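Local coordinates for protein PHOX (Pseudomonas fluorescens, PDB 4A9V) that hydrolyses phosphate monoesters as an alkaline phosphatase of the PhoX family, a beta-propeller enzyme whose catalytic cofactor combines iron and calcium, at residues W186-F200 with E242-F255. Residues are numbered along the deposited sequence; the frame is centred on the assembly and turned at random.
Sequences WGTYLTCEENFTDCF and ELNRHGWVVEIDPF. With FEO (mu-oxo-diiron), chain S.
Y189 and T191 pair with I252 and V250 through two reciprocal sets of backbone hydrogen bonds, which join strands 189-193 and 249-252 antiparallel at 152°. A longer bond from E193 N to W248 O extends the ladder. Side chains alternate along it: L190 CB rests on V249 CG1 on one face, while T191 CG2 lies alongside V250 CB on the other.

Two buried glutamates illustrate how carboxylates tie loops to a ladder. E251 offers OE2 to two donors: W186 NE1 meets it in the indole plane at 2.9 Å, nearly along the C-O axis, and T188 OG1, lying between its backbone N and carbonyl carbon (chi1 66°), reaches its anti side at 2.7 Å and also hydrogen-bonds T184. E251 OE1 pairs with R264. E193 turns OE1 to the turn before strand 249-252, taking a straight bond from W248 N at 3.0 Å, from above the carboxylate plane, and a weak one from G247 N. T175 is the strongest polar partner of E193 outside the segments, and OE2 forms a salt bridge with K263.

Aromatic packing closes the far end. G247 CA lies over the F196 ring, 3.7 Å from the centroid and 29° off the normal, a CH-pi contact. F200 receives L243 CD1 over one face, 3.8 Å from its centroid, and E242 CG at its edge. E242 OE2 accepts from H246 NE2 and forms a salt bridge with R233, while OE1 forms one with R245 NE.

E194 bridges both irons, FE1 through OE1 at 2.0 Å and FE2 through OE2. E90, C179 and two waters also bind FE1; E273, D292 and E387 bind FE2. Adjacent antiparallel strands delivering a metal ligand from a strand end to the centre fit a beta-propeller blade, here serving the mu-oxo-diiron cofactor.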
loop_
_atom_site.group_PDB
_atom_site.type_symbol
_atom_site.label_atom_id
_atom_site.label_comp_id
_atom_site.label_asym_id
_atom_site.label_seq_id
_atom_site.Cartn_x
_atom_site.Cartn_y
_atom_site.Cartn_z
ATOM N N TRP A 186 16.752 -1.298 -10.068
ATOM C CA TRP A 186 17.902 -2.159 -9.787
ATOM C C TRP A 186 17.487 -3.485 -9.196
ATOM O O TRP A 186 18.307 -4.195 -8.613
ATOM C CB TRP A 186 18.924 -1.447 -8.890
ATOM C CG TRP A 186 18.356 -0.856 -7.624
ATOM C CD1 TRP A 186 18.340 -1.424 -6.354
ATOM C CD2 TRP A 186 17.758 0.473 -7.463
ATOM N NE1 TRP A 186 17.739 -0.581 -5.456
ATOM C CE2 TRP A 186 17.375 0.582 -6.061
ATOM C CE3 TRP A 186 17.516 1.540 -8.310
ATOM C CZ2 TRP A 186 16.688 1.684 -5.575
ATOM C CZ3 TRP A 186 16.853 2.655 -7.803
ATOM C CH2 TRP A 186 16.460 2.728 -6.467
ATOM N N GLY A 187 16.264 -3.911 -9.497
ATOM C CA GLY A 187 15.864 -5.301 -9.290
ATOM C C GLY A 187 15.490 -5.649 -7.862
ATOM O O GLY A 187 15.560 -6.808 -7.469
ATOM N N THR A 188 15.008 -4.663 -7.111
ATOM C CA THR A 188 14.565 -4.911 -5.754
ATOM C C THR A 188 13.131 -4.445 -5.515
ATOM O O THR A 188 12.529 -3.731 -6.325
ATOM C CB THR A 188 15.501 -4.280 -4.712
ATOM O OG1 THR A 188 15.436 -2.856 -4.820
ATOM C CG2 THR A 188 16.941 -4.774 -4.883
ATOM N N TYR A 189 12.583 -4.938 -4.410
ATOM C CA TYR A 189 11.203 -4.709 -4.026
ATOM C C TYR A 189 11.182 -3.837 -2.774
ATOM O O TYR A 189 11.953 -4.075 -1.838
ATOM C CB TYR A 189 10.549 -6.058 -3.711
ATOM C CG TYR A 189 9.090 -5.978 -3.330
ATOM C CD1 TYR A 189 8.147 -5.597 -4.261
ATOM C CD2 TYR A 189 8.647 -6.367 -2.068
ATOM C CE1 TYR A 189 6.803 -5.555 -3.944
ATOM C CE2 TYR A 189 7.298 -6.330 -1.740
ATOM C CZ TYR A 189 6.382 -5.947 -2.695
ATOM O OH TYR A 189 5.031 -5.915 -2.431
ATOM N N LEU A 190 10.295 -2.847 -2.750
ATOM C CA LEU A 190 10.054 -2.063 -1.546
ATOM C C LEU A 190 8.703 -2.435 -0.961
ATOM O O LEU A 190 7.695 -2.486 -1.678
ATOM C CB LEU A 190 10.081 -0.564 -1.867
ATOM C CG LEU A 190 11.347 -0.041 -2.556
ATOM C CD1 LEU A 190 11.260 1.463 -2.778
ATOM C CD2 LEU A 190 12.614 -0.403 -1.795
ATOM N N THR A 191 8.706 -2.739 0.330
ATOM C CA THR A 191 7.483 -2.988 1.059
ATOM C C THR A 191 7.317 -1.933 2.151
ATOM O O THR A 191 8.289 -1.470 2.742
ATOM C CB THR A 191 7.429 -4.423 1.632
ATOM O OG1 THR A 191 6.124 -4.653 2.165
ATOM C CG2 THR A 191 8.455 -4.651 2.725
ATOM N N CYS A 192 6.077 -1.524 2.382
ATOM C CA CYS A 192 5.774 -0.336 3.160
ATOM C C CYS A 192 5.003 -0.705 4.420
ATOM O O CYS A 192 3.929 -1.298 4.342
ATOM C CB CYS A 192 4.928 0.603 2.312
ATOM S SG CYS A 192 5.862 1.349 0.970
ATOM N N GLU A 193 5.544 -0.345 5.580
ATOM C CA GLU A 193 4.889 -0.583 6.864
ATOM C C GLU A 193 3.931 0.564 7.154
ATOM O O GLU A 193 4.352 1.713 7.266
ATOM C CB GLU A 193 5.947 -0.692 7.969
ATOM C CG GLU A 193 6.861 -1.886 7.769
ATOM C CD GLU A 193 8.120 -1.896 8.625
ATOM O OE1 GLU A 193 8.439 -0.902 9.318
ATOM O OE2 GLU A 193 8.810 -2.942 8.598
ATOM N N GLU A 194 2.642 0.245 7.254
ATOM C CA GLU A 194 1.590 1.263 7.363
ATOM C C GLU A 194 1.059 1.334 8.806
ATOM O O GLU A 194 1.625 2.049 9.622
ATOM C CB GLU A 194 0.468 1.015 6.336
ATOM C CG GLU A 194 -0.618 2.085 6.345
ATOM C CD GLU A 194 -1.852 1.686 5.569
ATOM O OE1 GLU A 194 -2.150 0.473 5.501
ATOM O OE2 GLU A 194 -2.562 2.596 5.100
ATOM N N ASN A 195 0.063 0.526 9.160
ATOM C CA ASN A 195 -0.587 0.644 10.473
ATOM C C ASN A 195 0.134 -0.150 11.561
ATOM O O ASN A 195 -0.475 -0.860 12.376
ATOM C CB ASN A 195 -2.051 0.244 10.370
ATOM C CG ASN A 195 -2.859 1.261 9.595
ATOM O OD1 ASN A 195 -2.828 2.452 9.911
ATOM N ND2 ASN A 195 -3.491 0.826 8.520
ATOM N N PHE A 196 1.442 0.052 11.623
ATOM C CA PHE A 196 2.285 -0.688 12.549
ATOM C C PHE A 196 1.937 -0.387 14.003
ATOM O O PHE A 196 2.067 -1.246 14.868
ATOM C CB PHE A 196 3.770 -0.408 12.283
ATOM C CG PHE A 196 4.201 0.992 12.618
ATOM C CD1 PHE A 196 4.043 2.031 11.718
ATOM C CD2 PHE A 196 4.818 1.259 13.824
ATOM C CE1 PHE A 196 4.436 3.316 12.047
ATOM C CE2 PHE A 196 5.206 2.539 14.159
ATOM C CZ PHE A 196 5.031 3.570 13.267
ATOM N N THR A 197 1.504 0.839 14.270
ATOM C CA THR A 197 1.203 1.271 15.629
ATOM C C THR A 197 0.051 0.485 16.237
ATOM O O THR A 197 -0.015 0.343 17.456
ATOM C CB THR A 197 0.865 2.771 15.670
ATOM O OG1 THR A 197 -0.165 3.047 14.718
ATOM C CG2 THR A 197 2.080 3.612 15.329
ATOM N N ASP A 198 -0.840 -0.039 15.395
ATOM C CA ASP A 198 -1.999 -0.810 15.858
ATOM C C ASP A 198 -1.568 -1.991 16.720
ATOM O O ASP A 198 -2.345 -2.484 17.541
ATOM C CB ASP A 198 -2.785 -1.358 14.665
ATOM C CG ASP A 198 -3.505 -0.282 13.874
ATOM O OD1 ASP A 198 -3.370 0.919 14.195
ATOM O OD2 ASP A 198 -4.215 -0.656 12.916
ATOM N N CYS A 199 -0.375 -2.509 16.441
ATOM C CA CYS A 199 0.099 -3.766 17.008
ATOM C C CYS A 199 0.689 -3.612 18.401
ATOM O O CYS A 199 1.020 -4.606 19.036
ATOM C CB CYS A 199 1.146 -4.372 16.078
ATOM S SG CYS A 199 0.512 -4.764 14.444
ATOM N N PHE A 200 0.883 -2.370 18.840
ATOM C CA PHE A 200 1.513 -2.097 20.126
ATOM C C PHE A 200 0.468 -1.745 21.172
ATOM O O PHE A 200 -0.595 -1.221 20.860
ATOM C CB PHE A 200 2.518 -0.956 19.975
ATOM C CG PHE A 200 3.722 -1.325 19.152
ATOM C CD1 PHE A 200 3.660 -1.334 17.765
ATOM C CD2 PHE A 200 4.892 -1.748 19.765
ATOM C CE1 PHE A 200 4.739 -1.762 17.016
ATOM C CE2 PHE A 200 5.975 -2.176 19.022
ATOM C CZ PHE A 200 5.891 -2.198 17.642
ATOM N N GLU A 242 10.790 -0.029 20.604
ATOM C CA GLU A 242 10.373 -0.909 19.515
ATOM C C GLU A 242 9.423 -0.190 18.561
ATOM O O GLU A 242 9.448 -0.453 17.363
ATOM C CB GLU A 242 9.747 -2.205 20.036
ATOM C CG GLU A 242 9.479 -3.246 18.951
ATOM C CD GLU A 242 10.727 -3.861 18.344
ATOM O OE1 GLU A 242 11.843 -3.583 18.833
ATOM O OE2 GLU A 242 10.586 -4.635 17.366
ATOM N N LEU A 243 8.638 0.762 19.067
ATOM C CA LEU A 243 7.750 1.548 18.203
ATOM C C LEU A 243 8.525 2.278 17.103
ATOM O O LEU A 243 7.969 2.589 16.050
ATOM C CB LEU A 243 6.967 2.552 19.055
ATOM C CG LEU A 243 5.703 3.120 18.402
ATOM C CD1 LEU A 243 4.605 2.071 18.349
ATOM C CD2 LEU A 243 5.221 4.369 19.121
ATOM N N ASN A 244 9.780 2.623 17.375
ATOM C CA ASN A 244 10.580 3.396 16.433
ATOM C C ASN A 244 11.197 2.548 15.330
ATOM O O ASN A 244 11.670 3.084 14.328
ATOM C CB ASN A 244 11.684 4.149 17.164
ATOM C CG ASN A 244 11.142 5.145 18.152
ATOM O OD1 ASN A 244 10.068 5.701 17.956
ATOM N ND2 ASN A 244 11.875 5.358 19.236
ATOM N N ARG A 245 11.182 1.232 15.513
ATOM C CA ARG A 245 11.873 0.303 14.625
ATOM C C ARG A 245 10.924 -0.280 13.568
ATOM O O ARG A 245 11.309 -1.166 12.801
ATOM C CB ARG A 245 12.551 -0.784 15.457
ATOM C CG ARG A 245 13.739 -0.233 16.247
ATOM C CD ARG A 245 13.902 -0.841 17.626
ATOM N NE ARG A 245 14.060 -2.293 17.599
ATOM C CZ ARG A 245 15.200 -2.916 17.331
ATOM N NH1 ARG A 245 16.303 -2.223 17.091
ATOM N NH2 ARG A 245 15.236 -4.239 17.303
ATOM N N HIS A 246 9.749 0.334 13.456
ATOM C CA HIS A 246 8.729 0.004 12.469
ATOM C C HIS A 246 8.107 1.286 11.978
ATOM O O HIS A 246 8.274 2.351 12.589
ATOM C CB HIS A 246 7.677 -0.921 13.086
ATOM C CG HIS A 246 8.261 -2.176 13.662
ATOM N ND1 HIS A 246 8.597 -3.238 12.890
ATOM C CD2 HIS A 246 8.750 -2.438 14.935
ATOM C CE1 HIS A 246 9.236 -4.145 13.656
ATOM N NE2 HIS A 246 9.342 -3.651 14.900
ATOM N N GLY A 247 7.430 1.207 10.833
ATOM C CA GLY A 247 6.974 2.392 10.113
ATOM C C GLY A 247 7.942 2.858 9.032
ATOM O O GLY A 247 7.984 4.046 8.704
ATOM N N TRP A 248 8.663 1.910 8.435
ATOM C CA TRP A 248 9.687 2.209 7.433
ATOM C C TRP A 248 9.378 1.531 6.125
ATOM O O TRP A 248 8.544 0.618 6.049
ATOM C CB TRP A 248 11.048 1.735 7.941
ATOM C CG TRP A 248 11.427 2.305 9.286
ATOM C CD1 TRP A 248 11.337 1.681 10.523
ATOM C CD2 TRP A 248 11.975 3.634 9.563
ATOM N NE1 TRP A 248 11.778 2.515 11.524
ATOM C CE2 TRP A 248 12.198 3.695 10.998
ATOM C CE3 TRP A 248 12.313 4.731 8.781
ATOM C CZ2 TRP A 248 12.789 4.792 11.595
ATOM C CZ3 TRP A 248 12.865 5.850 9.401
ATOM C CH2 TRP A 248 13.115 5.871 10.776
ATOM N N VAL A 249 10.044 1.996 5.077
ATOM C CA VAL A 249 10.132 1.289 3.812
ATOM C C VAL A 249 11.271 0.280 3.911
ATOM O O VAL A 249 12.370 0.606 4.353
ATOM C CB VAL A 249 10.391 2.274 2.663
ATOM C CG1 VAL A 249 10.488 1.532 1.341
ATOM C CG2 VAL A 249 9.279 3.309 2.603
ATOM N N VAL A 250 10.979 -0.951 3.513
ATOM C CA VAL A 250 11.909 -2.062 3.639
ATOM C C VAL A 250 12.241 -2.599 2.248
ATOM O O VAL A 250 11.350 -2.848 1.441
ATOM C CB VAL A 250 11.283 -3.183 4.496
ATOM C CG1 VAL A 250 12.261 -4.331 4.668
ATOM C CG2 VAL A 250 10.846 -2.641 5.844
ATOM N N GLU A 251 13.531 -2.735 1.953
ATOM C CA GLU A 251 14.002 -3.174 0.647
ATOM C C GLU A 251 14.389 -4.656 0.697
ATOM O O GLU A 251 15.129 -5.102 1.585
ATOM C CB GLU A 251 15.195 -2.320 0.210
ATOM C CG GLU A 251 15.648 -2.604 -1.213
ATOM C CD GLU A 251 16.690 -1.634 -1.744
ATOM O OE1 GLU A 251 17.229 -0.829 -0.954
ATOM O OE2 GLU A 251 17.041 -1.751 -2.938
ATOM N N ILE A 252 13.833 -5.406 -0.251
ATOM C CA ILE A 252 13.989 -6.853 -0.364
ATOM C C ILE A 252 14.535 -7.198 -1.749
ATOM O O ILE A 252 14.059 -6.678 -2.754
ATOM C CB ILE A 252 12.616 -7.545 -0.175
ATOM C CG1 ILE A 252 12.101 -7.345 1.256
ATOM C CG2 ILE A 252 12.674 -9.026 -0.535
ATOM C CD1 ILE A 252 10.611 -7.578 1.426
ATOM N N ASP A 253 15.498 -8.118 -1.788
ATOM C CA ASP A 253 15.987 -8.658 -3.048
ATOM C C ASP A 253 15.324 -10.003 -3.326
ATOM O O ASP A 253 15.703 -11.009 -2.735
ATOM C CB ASP A 253 17.504 -8.830 -2.991
ATOM C CG ASP A 253 18.086 -9.336 -4.299
ATOM O OD1 ASP A 253 17.308 -9.644 -5.229
ATOM O OD2 ASP A 253 19.331 -9.463 -4.389
ATOM N N PRO A 254 14.315 -10.024 -4.209
ATOM C CA PRO A 254 13.595 -11.278 -4.407
ATOM C C PRO A 254 14.441 -12.352 -5.089
ATOM O O PRO A 254 14.088 -13.527 -5.050
ATOM C CB PRO A 254 12.419 -10.870 -5.297
ATOM C CG PRO A 254 12.916 -9.680 -6.051
ATOM C CD PRO A 254 13.828 -8.955 -5.102
ATOM N N PHE A 255 15.516 -11.953 -5.758
ATOM C CA PHE A 255 16.365 -12.912 -6.456
ATOM C C PHE A 255 17.467 -13.514 -5.580
ATOM O O PHE A 255 18.241 -14.347 -6.050
ATOM C CB PHE A 255 16.964 -12.280 -7.712
ATOM C CG PHE A 255 15.954 -12.031 -8.793
ATOM C CD1 PHE A 255 15.591 -13.043 -9.668
ATOM C CD2 PHE A 255 15.320 -10.805 -8.902
ATOM C CE1 PHE A 255 14.625 -12.838 -10.634
ATOM C CE2 PHE A 255 14.355 -10.596 -9.870
ATOM C CZ PHE A 255 13.994 -11.616 -10.724
HETATM FE FE1 FEO S . -3.087 -0.570 4.016
HETATM FE FE2 FEO S . -3.891 2.774 3.528
HETATM O O FEO S . -4.166 0.880 3.277
HETATM O O HOH W 1 17.725 -8.426 -7.680
HETATM O O HOH W 2 -4.139 -1.752 2.547
HETATM O O HOH W 3 -4.937 -0.704 5.324
#